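Local coordinates for protein TetR family Transcriptional regulator (Streptococcus agalactiae 2603V/R, PDB 3KKC) that probably binds DNA as a transcriptional regulator of the TetR family and holds a nickel ion at a site with three histidines, at residues D66-L71 against L110-S115; K89-E92 against I98-L101; T100-L103 against Y108-L111. All coordinates share one frame; numbering follows the deposited sequence.

The three contacts lie close together in the all-helical core of the chain. Contact 1 joins helix 57-71 to helix 107-129; contact 2 falls between its two segments along the chain, and contact 3 ends on the same part of helix 107-129. Contact 2 pairs helices 80-93 and 98-103; contact 3 pairs helices 98-103 and 107-129. Their centres are about 9 to 11 Å apart. Phe109 of contact 3 meets Phe68 of contact 1, with CE1 of Phe109 3.4 Å from CZ of Phe68. Ile98 CG1 of contact 2 lies 3.9 Å from Phe109 CZ. The nickel ion ties contact 1 to contact 2: His70 and His90 both bind it, with His86.

Contact 1 of 3, residues D66-L71 against L110-S115; sequences DLFHHL and LLRFRS. With NI (nickel (II) ion), chain E.
The ring of Phe68 meets Arg112 at its edge, near the ring plane, and Phe113 CB approaches the ring obliquely. The guanidinium of Arg112 presents one face to this edge. Phe68 CE2 stands over that face, offset toward the rim, and the two planes are 82° apart. The contact packs helix 57-71, which follows the predicted helix-turn-helix (34-53), against helix 107-129 of the C-terminal helical domain, as in the TetR family. No hydrogen bond crosses it.

The closest approach to the arginine is Arg112 NH1 to Phe68 CD2, 3.2 Å. The Arg112 side chain starts toward helix 57-71, and bends at chi2 and chi3 lay the guanidinium beside the Phe68 ring, not above it. NH1 also forms a long, weak ion pair with Glu116, one turn further along its own helix.

The rings of Phe68 and Phe113 are nearly parallel, with planes at 19°, but they are slid apart. The ring centroids of Phe68 and Phe113 are 5.8 Å apart, and the rings barely overlap. They still meet at their rims, Phe68 CE1 to Phe113 CD1 at 3.6 Å, and Phe68 CZ lies 3.5 Å from Phe113 CB. CG of Phe68 is anti to the carbonyl carbon (chi1 -63°), and the ring reaches across to the other helix. Phe109 and Lys73 also touch Phe68, while Leu152 of helix 137-157 packs on Phe113.

His70 takes no part in the packing between the two helices. Its side chain leaves helix 57-71 in another direction and binds nickel together with His86 and His90. The bond is made by His70 NE2, 2.2 Å from the nickel ion.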
loop_
_atom_site.group_PDB
_atom_site.type_symbol
_atom_site.label_atom_id
_atom_site.label_comp_id
_atom_site.label_asym_id
_atom_site.label_seq_id
_atom_site.Cartn_x
_atom_site.Cartn_y
_atom_site.Cartn_z
ATOM N N ASP A 66 -13.737 9.251 16.906
ATOM C CA ASP A 66 -15.101 9.581 16.449
ATOM C C ASP A 66 -15.508 8.862 15.167
ATOM O O ASP A 66 -16.552 8.240 15.117
ATOM C CB ASP A 66 -15.238 11.086 16.162
ATOM C CG ASP A 66 -15.322 11.928 17.414
ATOM O OD1 ASP A 66 -15.621 11.387 18.499
ATOM O OD2 ASP A 66 -15.098 13.149 17.306
ATOM N N LEU A 67 -14.701 8.998 14.120
ATOM C CA LEU A 67 -15.001 8.393 12.833
ATOM C C LEU A 67 -15.221 6.872 12.940
ATOM O O LEU A 67 -16.144 6.317 12.331
ATOM C CB LEU A 67 -13.884 8.706 11.843
ATOM C CG LEU A 67 -14.224 9.774 10.814
ATOM C CD1 LEU A 67 -15.464 10.560 11.233
ATOM C CD2 LEU A 67 -13.047 10.687 10.588
ATOM N N PHE A 68 -14.381 6.208 13.733
ATOM C CA PHE A 68 -14.478 4.764 13.900
ATOM C C PHE A 68 -15.586 4.346 14.878
ATOM O O PHE A 68 -16.139 3.245 14.778
ATOM C CB PHE A 68 -13.114 4.177 14.253
ATOM C CG PHE A 68 -12.097 4.366 13.153
ATOM C CD1 PHE A 68 -12.513 4.408 11.820
ATOM C CD2 PHE A 68 -10.732 4.506 13.442
ATOM C CE1 PHE A 68 -11.594 4.587 10.792
ATOM C CE2 PHE A 68 -9.804 4.699 12.425
ATOM C CZ PHE A 68 -10.213 4.739 11.100
ATOM N N HIS A 69 -15.930 5.218 15.818
ATOM C CA HIS A 69 -17.044 4.888 16.670
ATOM C C HIS A 69 -18.295 4.898 15.812
ATOM O O HIS A 69 -19.112 3.995 15.923
ATOM C CB HIS A 69 -17.172 5.853 17.834
ATOM C CG HIS A 69 -18.245 5.489 18.807
ATOM N ND1 HIS A 69 -17.973 4.912 20.030
ATOM C CD2 HIS A 69 -19.591 5.655 18.758
ATOM C CE1 HIS A 69 -19.106 4.728 20.687
ATOM N NE2 HIS A 69 -20.103 5.170 19.938
ATOM N N HIS A 70 -18.442 5.885 14.930
ATOM C CA HIS A 70 -19.637 5.907 14.090
ATOM C C HIS A 70 -19.717 4.799 13.031
ATOM O O HIS A 70 -20.812 4.377 12.662
ATOM C CB HIS A 70 -19.875 7.250 13.402
ATOM C CG HIS A 70 -21.165 7.283 12.633
ATOM N ND1 HIS A 70 -22.399 7.265 13.257
ATOM C CD2 HIS A 70 -21.419 7.281 11.300
ATOM C CE1 HIS A 70 -23.353 7.268 12.340
ATOM N NE2 HIS A 70 -22.789 7.285 11.146
ATOM N N LEU A 71 -18.576 4.355 12.516
ATOM C CA LEU A 71 -18.585 3.322 11.485
ATOM C C LEU A 71 -18.878 1.937 12.053
ATOM O O LEU A 71 -19.733 1.231 11.545
ATOM C CB LEU A 71 -17.260 3.302 10.728
ATOM C CG LEU A 71 -17.081 4.422 9.711
ATOM C CD1 LEU A 71 -15.940 4.118 8.776
ATOM C CD2 LEU A 71 -18.356 4.556 8.940
ATOM N N LEU A 110 -4.194 4.662 8.471
ATOM C CA LEU A 110 -4.255 3.344 7.837
ATOM C C LEU A 110 -4.089 2.224 8.868
ATOM O O LEU A 110 -4.486 1.084 8.640
ATOM C CB LEU A 110 -3.193 3.208 6.741
ATOM C CG LEU A 110 -3.517 2.251 5.593
ATOM C CD1 LEU A 110 -4.363 2.976 4.562
ATOM C CD2 LEU A 110 -2.253 1.713 4.945
ATOM N N LEU A 111 -3.493 2.560 10.001
ATOM C CA LEU A 111 -3.196 1.572 11.019
ATOM C C LEU A 111 -4.431 1.326 11.854
ATOM O O LEU A 111 -4.914 0.207 11.953
ATOM C CB LEU A 111 -2.027 2.037 11.902
ATOM C CG LEU A 111 -0.925 0.998 12.145
ATOM C CD1 LEU A 111 0.226 1.556 13.004
ATOM C CD2 LEU A 111 -1.486 -0.280 12.764
ATOM N N ARG A 112 -4.952 2.382 12.458
ATOM C CA ARG A 112 -6.117 2.248 13.316
ATOM C C ARG A 112 -7.347 1.747 12.540
ATOM O O ARG A 112 -8.208 1.052 13.099
ATOM C CB ARG A 112 -6.385 3.549 14.075
ATOM C CG ARG A 112 -5.675 3.613 15.443
ATOM C CD ARG A 112 -6.383 2.755 16.514
ATOM N NE ARG A 112 -7.851 2.803 16.417
ATOM C CZ ARG A 112 -8.610 3.899 16.610
ATOM N NH1 ARG A 112 -9.943 3.831 16.511
ATOM N NH2 ARG A 112 -8.047 5.077 16.904
ATOM N N PHE A 113 -7.398 2.063 11.248
ATOM C CA PHE A 113 -8.500 1.635 10.411
ATOM C C PHE A 113 -8.381 0.140 10.139
ATOM O O PHE A 113 -9.344 -0.604 10.293
ATOM C CB PHE A 113 -8.520 2.439 9.116
ATOM C CG PHE A 113 -9.552 1.986 8.123
ATOM C CD1 PHE A 113 -10.899 1.884 8.478
ATOM C CD2 PHE A 113 -9.188 1.693 6.817
ATOM C CE1 PHE A 113 -11.860 1.467 7.538
ATOM C CE2 PHE A 113 -10.148 1.290 5.878
ATOM C CZ PHE A 113 -11.478 1.182 6.242
ATOM N N ARG A 114 -7.196 -0.319 9.759
ATOM C CA ARG A 114 -7.033 -1.741 9.527
ATOM C C ARG A 114 -7.372 -2.497 10.804
ATOM O O ARG A 114 -7.895 -3.602 10.756
ATOM C CB ARG A 114 -5.626 -2.079 9.043
ATOM C CG ARG A 114 -5.505 -3.488 8.467
ATOM C CD ARG A 114 -4.363 -3.585 7.446
ATOM N NE ARG A 114 -4.265 -4.914 6.835
ATOM C CZ ARG A 114 -4.272 -6.062 7.518
ATOM N NH1 ARG A 114 -4.385 -6.056 8.845
ATOM N NH2 ARG A 114 -4.156 -7.222 6.882
ATOM N N SER A 115 -7.104 -1.894 11.952
ATOM C CA SER A 115 -7.348 -2.579 13.210
ATOM C C SER A 115 -8.830 -2.692 13.551
ATOM O O SER A 115 -9.249 -3.634 14.217
ATOM C CB SER A 115 -6.588 -1.907 14.350
ATOM O OG SER A 115 -7.053 -2.370 15.605
HETATM NI NI NI E . -23.571 7.072 9.111
#

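Contact 2 of 3, residues K89-E92 against I98-L101; sequences KHFE and IATL. With NI (nickel (II) ion), chain E.
Phe91 and Ile98 make the main apolar contact, and their side chains cross at about a right angle. Ile98 CG2 sits over one face of the Phe91 ring in a CH-pi contact, 4.0 Å from the ring centroid and 20° off the normal. With CG1 anti to the backbone N (chi1 -163°), the other branch of Ile98 runs to the CE1-CZ end of the ring, and CG1 lies 3.6 Å from Phe91 CE1. The backbone of Ala99 lies at the ring edge, with CA near its plane.

Contacts with backbone oxygens come next. Ala99 CB is 3.5 Å from Phe91 O, and Ile98 CG2 is 3.6 Å from His90 O. No hydrogen bond spans the two segments.

Apart from the packing, His90 turns its ring away from helix 98-103, and its NE2 binds nickel with His70 and His86.

Consecutive helices 80-93 and 98-103 pack here across a short connection, within the all-helical C-terminal region of this TetR-family protein. Leu71 of helix 57-71 touches Phe91, His90 and Ile98, Leu156 of helix 137-157 packs on Phe91, and Phe109 of helix 107-129 meets Ile98.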
loop_
_atom_site.group_PDB
_atom_site.type_symbol
_atom_site.label_atom_id
_atom_site.label_comp_id
_atom_site.label_asym_id
_atom_site.label_seq_id
_atom_site.Cartn_x
_atom_site.Cartn_y
_atom_site.Cartn_z
ATOM N N LYS A 89 -20.775 3.738 2.507
ATOM C CA LYS A 89 -21.581 4.932 2.241
ATOM C C LYS A 89 -20.786 6.170 2.645
ATOM O O LYS A 89 -20.693 7.136 1.893
ATOM C CB LYS A 89 -22.907 4.875 2.991
ATOM C CG LYS A 89 -23.974 5.832 2.459
ATOM C CD LYS A 89 -25.404 5.396 2.865
ATOM C CE LYS A 89 -25.642 5.514 4.373
ATOM N NZ LYS A 89 -26.809 4.716 4.897
ATOM N N HIS A 90 -20.189 6.118 3.834
ATOM C CA HIS A 90 -19.371 7.215 4.335
ATOM C C HIS A 90 -18.173 7.542 3.475
ATOM O O HIS A 90 -17.794 8.700 3.339
ATOM C CB HIS A 90 -18.924 6.935 5.757
ATOM C CG HIS A 90 -19.967 7.265 6.767
ATOM N ND1 HIS A 90 -19.811 8.270 7.695
ATOM C CD2 HIS A 90 -21.205 6.759 6.960
ATOM C CE1 HIS A 90 -20.897 8.348 8.441
ATOM N NE2 HIS A 90 -21.762 7.451 8.008
ATOM N N PHE A 91 -17.572 6.528 2.881
ATOM C CA PHE A 91 -16.396 6.783 2.082
ATOM C C PHE A 91 -16.747 7.531 0.795
ATOM O O PHE A 91 -16.003 8.431 0.384
ATOM C CB PHE A 91 -15.555 5.500 1.868
ATOM C CG PHE A 91 -14.649 5.167 3.049
ATOM C CD1 PHE A 91 -13.387 5.739 3.161
ATOM C CD2 PHE A 91 -15.070 4.303 4.055
ATOM C CE1 PHE A 91 -12.552 5.456 4.253
ATOM C CE2 PHE A 91 -14.239 3.997 5.142
ATOM C CZ PHE A 91 -12.977 4.585 5.244
ATOM N N GLU A 92 -17.892 7.218 0.194
ATOM C CA GLU A 92 -18.204 7.762 -1.133
ATOM C C GLU A 92 -18.571 9.255 -1.129
ATOM O O GLU A 92 -18.445 9.930 -2.164
ATOM C CB GLU A 92 -19.254 6.913 -1.885
ATOM C CG GLU A 92 -20.690 7.048 -1.378
ATOM C CD GLU A 92 -21.742 6.509 -2.357
ATOM O OE1 GLU A 92 -21.464 6.439 -3.575
ATOM O OE2 GLU A 92 -22.857 6.168 -1.898
ATOM N N ILE A 98 -12.954 11.248 5.436
ATOM C CA ILE A 98 -12.531 9.892 5.744
ATOM C C ILE A 98 -11.866 9.230 4.531
ATOM O O ILE A 98 -10.900 8.496 4.679
ATOM C CB ILE A 98 -13.670 9.028 6.305
ATOM C CG1 ILE A 98 -13.096 7.800 6.993
ATOM C CG2 ILE A 98 -14.674 8.627 5.208
ATOM C CD1 ILE A 98 -14.061 7.154 7.919
ATOM N N ALA A 99 -12.379 9.529 3.340
ATOM C CA ALA A 99 -11.802 9.068 2.085
ATOM C C ALA A 99 -10.419 9.659 1.893
ATOM O O ALA A 99 -9.464 8.970 1.547
ATOM C CB ALA A 99 -12.677 9.487 0.930
ATOM N N THR A 100 -10.322 10.959 2.096
ATOM C CA THR A 100 -9.080 11.646 1.860
ATOM C C THR A 100 -8.071 11.194 2.899
ATOM O O THR A 100 -6.872 11.212 2.661
ATOM C CB THR A 100 -9.298 13.158 1.913
ATOM O OG1 THR A 100 -10.387 13.484 1.041
ATOM C CG2 THR A 100 -8.018 13.932 1.469
ATOM N N LEU A 101 -8.561 10.774 4.057
ATOM C CA LEU A 101 -7.667 10.343 5.121
ATOM C C LEU A 101 -6.984 9.047 4.697
ATOM O O LEU A 101 -5.788 8.874 4.905
ATOM C CB LEU A 101 -8.446 10.158 6.426
ATOM C CG LEU A 101 -7.805 10.689 7.710
ATOM C CD1 LEU A 101 -6.793 11.790 7.428
ATOM C CD2 LEU A 101 -8.882 11.183 8.657
HETATM NI NI NI E . -23.571 7.072 9.111
#

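Contact 3 of 3, residues T100-L103 against Y108-L111; sequences TLLL and YFLL
Leu102 and Leu110 have the closest CA atoms of the two helical segments, 6.3 Å apart. The short helix 98-103 is followed closely by helix 107-129, and the two pack together across a short connection in the all-helical C-terminal region of this TetR-family protein. No hydrogen bond crosses between segments 100-103 and 108-111. The contact is made by apolar side chains.

Phe109 is central. Its CG is anti to the backbone N (chi1 174°), and the ring extends toward helix 98-103. Leu101 CB lies over the centre of one face in a CH-pi contact, 3.9 Å from the Phe109 centroid and 12° off the normal. Leu101 CG also presses on the ring, 3.5 Å from Phe109 CD1. Leu102 meets another part of it: CB is 3.7 Å from Phe109 CE2, an oblique approach, and CD1 lies in plane at the ring edge. That same methyl, Leu102 CD1, touches the methyl Leu110 CD1 at 3.4 Å. Leu102 thus bridges Phe109 and Leu110.

Phe109 N is hydrogen-bonded to Asp106 OD2, just before helix 107-129. Cys64 of helix 57-71 packs on Phe109, and Leu152 and Lys153 touch Leu102. At Leu102, helix 98-103 touches both helix 107-129 and helix 137-157.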
loop_
_atom_site.group_PDB
_atom_site.type_symbol
_atom_site.label_atom_id
_atom_site.label_comp_id
_atom_site.label_asym_id
_atom_site.label_seq_id
_atom_site.Cartn_x
_atom_site.Cartn_y
_atom_site.Cartn_z
ATOM N N THR A 100 -10.322 10.959 2.096
ATOM C CA THR A 100 -9.080 11.646 1.860
ATOM C C THR A 100 -8.071 11.194 2.899
ATOM O O THR A 100 -6.872 11.212 2.661
ATOM C CB THR A 100 -9.298 13.158 1.913
ATOM O OG1 THR A 100 -10.387 13.484 1.041
ATOM C CG2 THR A 100 -8.018 13.932 1.469
ATOM N N LEU A 101 -8.561 10.774 4.057
ATOM C CA LEU A 101 -7.667 10.343 5.121
ATOM C C LEU A 101 -6.984 9.047 4.697
ATOM O O LEU A 101 -5.788 8.874 4.905
ATOM C CB LEU A 101 -8.446 10.158 6.426
ATOM C CG LEU A 101 -7.805 10.689 7.710
ATOM C CD1 LEU A 101 -6.793 11.790 7.428
ATOM C CD2 LEU A 101 -8.882 11.183 8.657
ATOM N N LEU A 102 -7.760 8.163 4.068
ATOM C CA LEU A 102 -7.302 6.848 3.628
ATOM C C LEU A 102 -6.418 6.918 2.392
ATOM O O LEU A 102 -5.436 6.184 2.278
ATOM C CB LEU A 102 -8.499 5.957 3.307
ATOM C CG LEU A 102 -8.119 4.551 2.834
ATOM C CD1 LEU A 102 -7.607 3.724 4.009
ATOM C CD2 LEU A 102 -9.284 3.837 2.151
ATOM N N LEU A 103 -6.799 7.785 1.461
ATOM C CA LEU A 103 -6.076 7.969 0.206
ATOM C C LEU A 103 -4.764 8.748 0.400
ATOM O O LEU A 103 -3.891 8.763 -0.472
ATOM C CB LEU A 103 -6.967 8.722 -0.786
ATOM C CG LEU A 103 -7.719 7.983 -1.896
ATOM C CD1 LEU A 103 -8.161 6.616 -1.423
ATOM C CD2 LEU A 103 -8.890 8.833 -2.390
ATOM N N TYR A 108 -0.765 6.469 10.281
ATOM C CA TYR A 108 -1.570 6.348 11.499
ATOM C C TYR A 108 -3.055 6.056 11.220
ATOM O O TYR A 108 -3.671 5.228 11.899
ATOM C CB TYR A 108 -1.459 7.609 12.366
ATOM C CG TYR A 108 -2.400 7.610 13.558
ATOM C CD1 TYR A 108 -1.957 7.200 14.806
ATOM C CD2 TYR A 108 -3.739 8.001 13.422
ATOM C CE1 TYR A 108 -2.804 7.175 15.880
ATOM C CE2 TYR A 108 -4.598 7.991 14.499
ATOM C CZ TYR A 108 -4.137 7.574 15.732
ATOM O OH TYR A 108 -4.981 7.570 16.839
ATOM N N PHE A 109 -3.642 6.746 10.246
ATOM C CA PHE A 109 -5.019 6.452 9.911
ATOM C C PHE A 109 -5.142 5.049 9.321
ATOM O O PHE A 109 -6.083 4.326 9.638
ATOM C CB PHE A 109 -5.634 7.466 8.955
ATOM C CG PHE A 109 -6.996 7.075 8.510
ATOM C CD1 PHE A 109 -8.121 7.501 9.215
ATOM C CD2 PHE A 109 -7.162 6.209 7.438
ATOM C CE1 PHE A 109 -9.386 7.108 8.838
ATOM C CE2 PHE A 109 -8.436 5.809 7.051
ATOM C CZ PHE A 109 -9.556 6.272 7.758
ATOM N N LEU A 110 -4.194 4.662 8.471
ATOM C CA LEU A 110 -4.255 3.344 7.837
ATOM C C LEU A 110 -4.089 2.224 8.868
ATOM O O LEU A 110 -4.486 1.084 8.640
ATOM C CB LEU A 110 -3.193 3.208 6.741
ATOM C CG LEU A 110 -3.517 2.251 5.593
ATOM C CD1 LEU A 110 -4.363 2.976 4.562
ATOM C CD2 LEU A 110 -2.253 1.713 4.945
ATOM N N LEU A 111 -3.493 2.560 10.001
ATOM C CA LEU A 111 -3.196 1.572 11.019
ATOM C C LEU A 111 -4.431 1.326 11.854
ATOM O O LEU A 111 -4.914 0.207 11.953
ATOM C CB LEU A 111 -2.027 2.037 11.902
ATOM C CG LEU A 111 -0.925 0.998 12.145
ATOM C CD1 LEU A 111 0.226 1.556 13.004
ATOM C CD2 LEU A 111 -1.486 -0.280 12.764
#